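Local atomic coordinates of free methionine-R-sulfoxide reductase (Saccharomyces cerevisiae, PDB entry 1F5M), a protein that reduces the R-enantiomer of free methionine sulfoxide back to methionine and so helps protect yeast cells against oxidative stress. Residues B[46-54]-B[65-73]. Numbering follows the deposited sequence.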
ATOM      1  N   LEU B  46       4.366  -3.844  -6.821  1.00 23.23           N
ATOM      2  CA  LEU B  46       3.038  -4.192  -6.308  1.00 21.11           C
ATOM      3  C   LEU B  46       2.401  -3.044  -5.585  1.00 20.49           C
ATOM      4  O   LEU B  46       1.192  -2.974  -5.517  1.00 18.82           O
ATOM      5  CB  LEU B  46       3.061  -5.410  -5.362  1.00 22.40           C
ATOM      6  CG  LEU B  46       3.462  -6.729  -5.987  1.00 23.58           C
ATOM      7  CD1 LEU B  46       3.071  -7.897  -5.083  1.00 23.30           C
ATOM      8  CD2 LEU B  46       2.814  -6.834  -7.350  1.00 22.91           C
ATOM      9  N   SER B  47       3.187  -2.111  -5.028  1.00 19.04           N
ATOM     10  CA  SER B  47       2.554  -0.996  -4.357  1.00 17.90           C
ATOM     11  C   SER B  47       1.821  -0.127  -5.361  1.00 16.75           C
ATOM     12  O   SER B  47       0.724   0.295  -5.086  1.00 16.58           O
ATOM     13  CB  SER B  47       3.598  -0.155  -3.614  1.00 17.59           C
ATOM     14  OG  SER B  47       4.107  -0.917  -2.531  1.00 22.11           O
ATOM     15  N   ASN B  48       2.443   0.202  -6.495  1.00 15.57           N
ATOM     16  CA  ASN B  48       1.752   1.015  -7.498  1.00 16.72           C
ATOM     17  C   ASN B  48       0.619   0.185  -8.101  1.00 16.93           C
ATOM     18  O   ASN B  48      -0.471   0.698  -8.372  1.00 15.36           O
ATOM     19  CB  ASN B  48       2.705   1.473  -8.592  1.00 15.53           C
ATOM     20  CG  ASN B  48       3.384   2.796  -8.220  1.00 16.41           C
ATOM     21  OD1 ASN B  48       2.826   3.562  -7.462  1.00 16.09           O
ATOM     22  ND2 ASN B  48       4.544   3.058  -8.756  1.00 16.59           N
ATOM     23  N   ALA B  49       0.866  -1.093  -8.268  1.00 18.33           N
ATOM     24  CA  ALA B  49      -0.224  -1.943  -8.772  1.00 20.86           C
ATOM     25  C   ALA B  49      -1.470  -1.850  -7.875  1.00 21.72           C
ATOM     26  O   ALA B  49      -2.599  -1.698  -8.376  1.00 22.49           O
ATOM     27  CB  ALA B  49       0.235  -3.356  -8.842  1.00 17.05           C
ATOM     28  N   SER B  50      -1.292  -1.956  -6.552  1.00 19.99           N
ATOM     29  CA  SER B  50      -2.451  -1.913  -5.669  1.00 19.13           C
ATOM     30  C   SER B  50      -3.216  -0.599  -5.877  1.00 19.77           C
ATOM     31  O   SER B  50      -4.436  -0.575  -5.861  1.00 17.78           O
ATOM     32  CB  SER B  50      -2.029  -2.093  -4.191  1.00 19.35           C
ATOM     33  OG  SER B  50      -1.366  -0.945  -3.690  1.00 18.80           O
ATOM     34  N   SER B  51      -2.509   0.507  -6.109  1.00 18.93           N
ATOM     35  CA  SER B  51      -3.195   1.773  -6.330  1.00 20.41           C
ATOM     36  C   SER B  51      -3.983   1.796  -7.679  1.00 18.95           C
ATOM     37  O   SER B  51      -5.069   2.372  -7.781  1.00 17.66           O
ATOM     38  CB  SER B  51      -2.155   2.883  -6.310  1.00 21.28           C
ATOM     39  OG  SER B  51      -2.768   4.108  -6.505  1.00 19.64           O
ATOM     40  N   LEU B  52      -3.428   1.167  -8.706  1.00 17.04           N
ATOM     41  CA  LEU B  52      -4.038   1.092 -10.039  1.00 17.88           C
ATOM     42  C   LEU B  52      -5.369   0.321  -9.897  1.00 18.43           C
ATOM     43  O   LEU B  52      -6.446   0.819 -10.295  1.00 19.84           O
ATOM     44  CB  LEU B  52      -3.097   0.332 -11.023  1.00 18.90           C
ATOM     45  CG  LEU B  52      -1.905   1.141 -11.571  1.00 16.53           C
ATOM     46  CD1 LEU B  52      -1.011   0.300 -12.526  1.00 18.51           C
ATOM     47  CD2 LEU B  52      -2.482   2.374 -12.319  1.00 18.16           C
ATOM     48  N   ILE B  53      -5.302  -0.825  -9.234  1.00 16.86           N
ATOM     49  CA  ILE B  53      -6.486  -1.689  -9.067  1.00 16.63           C
ATOM     50  C   ILE B  53      -7.577  -0.983  -8.265  1.00 18.87           C
ATOM     51  O   ILE B  53      -8.730  -0.954  -8.669  1.00 17.91           O
ATOM     52  CB  ILE B  53      -6.095  -2.992  -8.365  1.00 15.11           C
ATOM     53  CG1 ILE B  53      -5.125  -3.769  -9.267  1.00 15.10           C
ATOM     54  CG2 ILE B  53      -7.347  -3.832  -8.026  1.00 17.53           C
ATOM     55  CD1 ILE B  53      -4.424  -4.883  -8.556  1.00 13.02           C
ATOM     56  N   TRP B  54      -7.169  -0.336  -7.176  1.00 17.29           N
ATOM     57  CA  TRP B  54      -8.090   0.341  -6.286  1.00 17.79           C
ATOM     58  C   TRP B  54      -8.889   1.402  -7.058  1.00 19.89           C
ATOM     59  O   TRP B  54     -10.118   1.421  -7.021  1.00 21.86           O
ATOM     60  CB  TRP B  54      -7.308   1.043  -5.122  1.00 16.70           C
ATOM     61  CG  TRP B  54      -8.248   1.908  -4.272  1.00 16.36           C
ATOM     62  CD1 TRP B  54      -8.712   3.155  -4.571  1.00 18.72           C
ATOM     63  CD2 TRP B  54      -8.905   1.510  -3.082  1.00 18.77           C
ATOM     64  NE1 TRP B  54      -9.624   3.561  -3.638  1.00 19.00           N
ATOM     65  CE2 TRP B  54      -9.764   2.570  -2.701  1.00 20.50           C
ATOM     66  CE3 TRP B  54      -8.869   0.344  -2.291  1.00 21.89           C
ATOM     67  CZ2 TRP B  54     -10.579   2.513  -1.553  1.00 22.66           C
ATOM     68  CZ3 TRP B  54      -9.683   0.281  -1.148  1.00 25.23           C
ATOM     69  CH2 TRP B  54     -10.528   1.369  -0.790  1.00 22.65           C
ATOM     70  N   ASN B  65     -13.411  -2.266  -0.877  1.00 19.72           N
ATOM     71  CA  ASN B  65     -12.829  -1.847   0.387  1.00 21.06           C
ATOM     72  C   ASN B  65     -11.407  -2.372   0.535  1.00 19.65           C
ATOM     73  O   ASN B  65     -10.731  -2.057   1.505  1.00 20.90           O
ATOM     74  CB  ASN B  65     -13.665  -2.269   1.614  1.00 21.43           C
ATOM     75  CG  ASN B  65     -14.078  -3.737   1.612  1.00 21.53           C
ATOM     76  OD1 ASN B  65     -14.680  -4.226   0.668  1.00 17.74           O
ATOM     77  ND2 ASN B  65     -13.803  -4.427   2.713  1.00 21.68           N
ATOM     78  N   TRP B  66     -10.931  -3.135  -0.433  1.00 17.82           N
ATOM     79  CA  TRP B  66      -9.552  -3.592  -0.308  1.00 17.70           C
ATOM     80  C   TRP B  66      -9.050  -4.043  -1.635  1.00 20.63           C
ATOM     81  O   TRP B  66      -9.791  -4.705  -2.398  1.00 17.00           O
ATOM     82  CB  TRP B  66      -9.467  -4.739   0.662  1.00 20.04           C
ATOM     83  CG  TRP B  66      -8.184  -4.856   1.371  1.00 20.95           C
ATOM     84  CD1 TRP B  66      -7.850  -4.227   2.544  1.00 19.58           C
ATOM     85  CD2 TRP B  66      -7.068  -5.691   1.033  1.00 19.35           C
ATOM     86  NE1 TRP B  66      -6.616  -4.625   2.957  1.00 20.05           N
ATOM     87  CE2 TRP B  66      -6.100  -5.519   2.062  1.00 21.41           C
ATOM     88  CE3 TRP B  66      -6.789  -6.564  -0.016  1.00 20.87           C
ATOM     89  CZ2 TRP B  66      -4.880  -6.188   2.071  1.00 17.78           C
ATOM     90  CZ3 TRP B  66      -5.562  -7.250  -0.008  1.00 15.78           C
ATOM     91  CH2 TRP B  66      -4.624  -7.053   1.038  1.00 21.49           C
ATOM     92  N   ALA B  67      -7.810  -3.658  -1.961  1.00 16.76           N
ATOM     93  CA  ALA B  67      -7.208  -4.111  -3.207  1.00 17.19           C
ATOM     94  C   ALA B  67      -5.764  -4.226  -2.909  1.00 18.03           C
ATOM     95  O   ALA B  67      -5.088  -3.205  -2.595  1.00 19.54           O
ATOM     96  CB  ALA B  67      -7.472  -3.120  -4.379  1.00 16.69           C
ATOM     97  N   GLY B  68      -5.246  -5.440  -3.024  1.00 16.03           N
ATOM     98  CA  GLY B  68      -3.853  -5.619  -2.684  1.00 17.25           C
ATOM     99  C   GLY B  68      -3.280  -6.970  -2.942  1.00 17.55           C
ATOM    100  O   GLY B  68      -3.837  -7.774  -3.716  1.00 18.82           O
ATOM    101  N   PHE B  69      -2.170  -7.247  -2.270  1.00 17.89           N
ATOM    102  CA  PHE B  69      -1.437  -8.497  -2.473  1.00 18.72           C
ATOM    103  C   PHE B  69      -0.928  -9.239  -1.230  1.00 21.36           C
ATOM    104  O   PHE B  69      -0.710  -8.624  -0.163  1.00 18.55           O
ATOM    105  CB  PHE B  69      -0.170  -8.266  -3.316  1.00 20.38           C
ATOM    106  CG  PHE B  69      -0.410  -7.574  -4.641  1.00 22.26           C
ATOM    107  CD1 PHE B  69      -0.605  -6.179  -4.701  1.00 19.12           C
ATOM    108  CD2 PHE B  69      -0.540  -8.335  -5.811  1.00 19.40           C
ATOM    109  CE1 PHE B  69      -0.945  -5.556  -5.915  1.00 22.85           C
ATOM    110  CE2 PHE B  69      -0.884  -7.705  -7.039  1.00 22.87           C
ATOM    111  CZ  PHE B  69      -1.089  -6.325  -7.078  1.00 21.19           C
ATOM    112  N   TYR B  70      -0.699 -10.556  -1.422  1.00 20.60           N
ATOM    113  CA  TYR B  70      -0.065 -11.433  -0.423  1.00 20.22           C
ATOM    114  C   TYR B  70       1.029 -12.098  -1.247  1.00 22.25           C
ATOM    115  O   TYR B  70       0.857 -12.279  -2.438  1.00 21.73           O
ATOM    116  CB  TYR B  70      -1.007 -12.492   0.130  1.00 19.64           C
ATOM    117  CG  TYR B  70      -1.894 -11.944   1.227  1.00 19.60           C
ATOM    118  CD1 TYR B  70      -3.056 -11.224   0.920  1.00 19.29           C
ATOM    119  CD2 TYR B  70      -1.539 -12.085   2.569  1.00 20.60           C
ATOM    120  CE1 TYR B  70      -3.824 -10.666   1.910  1.00 19.47           C
ATOM    121  CE2 TYR B  70      -2.324 -11.516   3.586  1.00 19.97           C
ATOM    122  CZ  TYR B  70      -3.456 -10.811   3.252  1.00 18.74           C
ATOM    123  OH  TYR B  70      -4.249 -10.225   4.250  1.00 22.65           O
ATOM    124  N   VAL B  71       2.145 -12.478  -0.647  1.00 21.94           N
ATOM    125  CA  VAL B  71       3.207 -13.065  -1.439  1.00 25.97           C
ATOM    126  C   VAL B  71       3.679 -14.257  -0.649  1.00 26.68           C
ATOM    127  O   VAL B  71       3.622 -14.266   0.575  1.00 27.00           O
ATOM    128  CB  VAL B  71       4.390 -12.071  -1.649  1.00 25.66           C
ATOM    129  CG1 VAL B  71       3.892 -10.779  -2.368  1.00 28.02           C
ATOM    130  CG2 VAL B  71       5.006 -11.735  -0.294  1.00 29.26           C
ATOM    131  N   THR B  72       4.135 -15.268  -1.358  1.00 30.55           N
ATOM    132  CA  THR B  72       4.560 -16.492  -0.705  1.00 32.16           C
ATOM    133  C   THR B  72       5.810 -16.201   0.100  1.00 33.47           C
ATOM    134  O   THR B  72       6.762 -15.603  -0.402  1.00 31.37           O
ATOM    135  CB  THR B  72       4.791 -17.606  -1.758  1.00 32.70           C
ATOM    136  OG1 THR B  72       3.586 -17.776  -2.515  1.00 33.46           O
ATOM    137  CG2 THR B  72       5.144 -18.951  -1.089  1.00 32.54           C
ATOM    138  N   GLN B  73       5.766 -16.564   1.375  1.00 36.18           N
ATOM    139  CA  GLN B  73       6.909 -16.358   2.243  1.00 41.03           C
ATOM    140  C   GLN B  73       8.087 -17.134   1.653  1.00 43.31           C
ATOM    141  O   GLN B  73       7.945 -18.313   1.296  1.00 43.47           O
ATOM    142  CB  GLN B  73       6.612 -16.876   3.650  1.00 41.11           C
ATOM    143  CG  GLN B  73       7.805 -16.739   4.585  1.00 45.66           C
ATOM    144  CD  GLN B  73       7.554 -17.354   5.951  1.00 48.85           C
ATOM    145  OE1 GLN B  73       6.799 -18.331   6.087  1.00 49.39           O
ATOM    146  NE2 GLN B  73       8.205 -16.801   6.977  1.00 51.41           N
TER
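Phe69 of strand 66-72 reaches across to helix 46-54 and lays its ring against Leu46, in the layer between helices and antiparallel sheet that forms part of the core of this GAF fold. Helix segment 46-54 runs nearly antiparallel to strand segment 66-72, at 152°. The axes of these two segments approach to 7.1 Å, and the CA atoms of Ser50 and Gly68 come within 5.0 Å. Glycine suits its place because a CB there would point away from the helix and run into Trp66 CZ3. Phe69 spans the gap where the backbones diverge. Its CB already meets Leu46 CD1 at 3.7 Å, and Phe69 CG lies closer to the same methyl. With CG anti to the carbonyl carbon (chi1 -54°), the ring turns one face to Leu46, whose CD2 stands over its centre in a CH-pi contact, 3.9 Å from the ring centroid. Phe69 CD1 and CE1 reach the helix backbone; Phe69 CE1 lies 3.4 Å from Leu46 O, while Ser50 N, already bonded to that oxygen, stands at the ring edge, in plane. Along the other flank Phe69 CD2 rests 3.7 Å from Leu46 CD1, with Leu46 CD2 next, and Phe69 CE2 touches Leu46 CD2. The tip, Phe69 CZ, meets Ala49 CB, a methyl short enough to admit the ring, and Ile53 CD1. Cutting this ring back to an alanine is likely to leave Leu46 CD2 and Ile53 CD1 without the partner they share and open a gap between helix and sheet. Farther along, Ala67 offers a small methyl to Ile53 CG2. The helix's far face meets the second subunit, where Ser51 OG bonds to Gly87 O of that subunit. Trp54, its CG anti to the backbone N (chi1 173°), ends its indole beside the bulge at Asn65 and Trp66, with Trp54 CZ3 3.6 Å from Asn65 C.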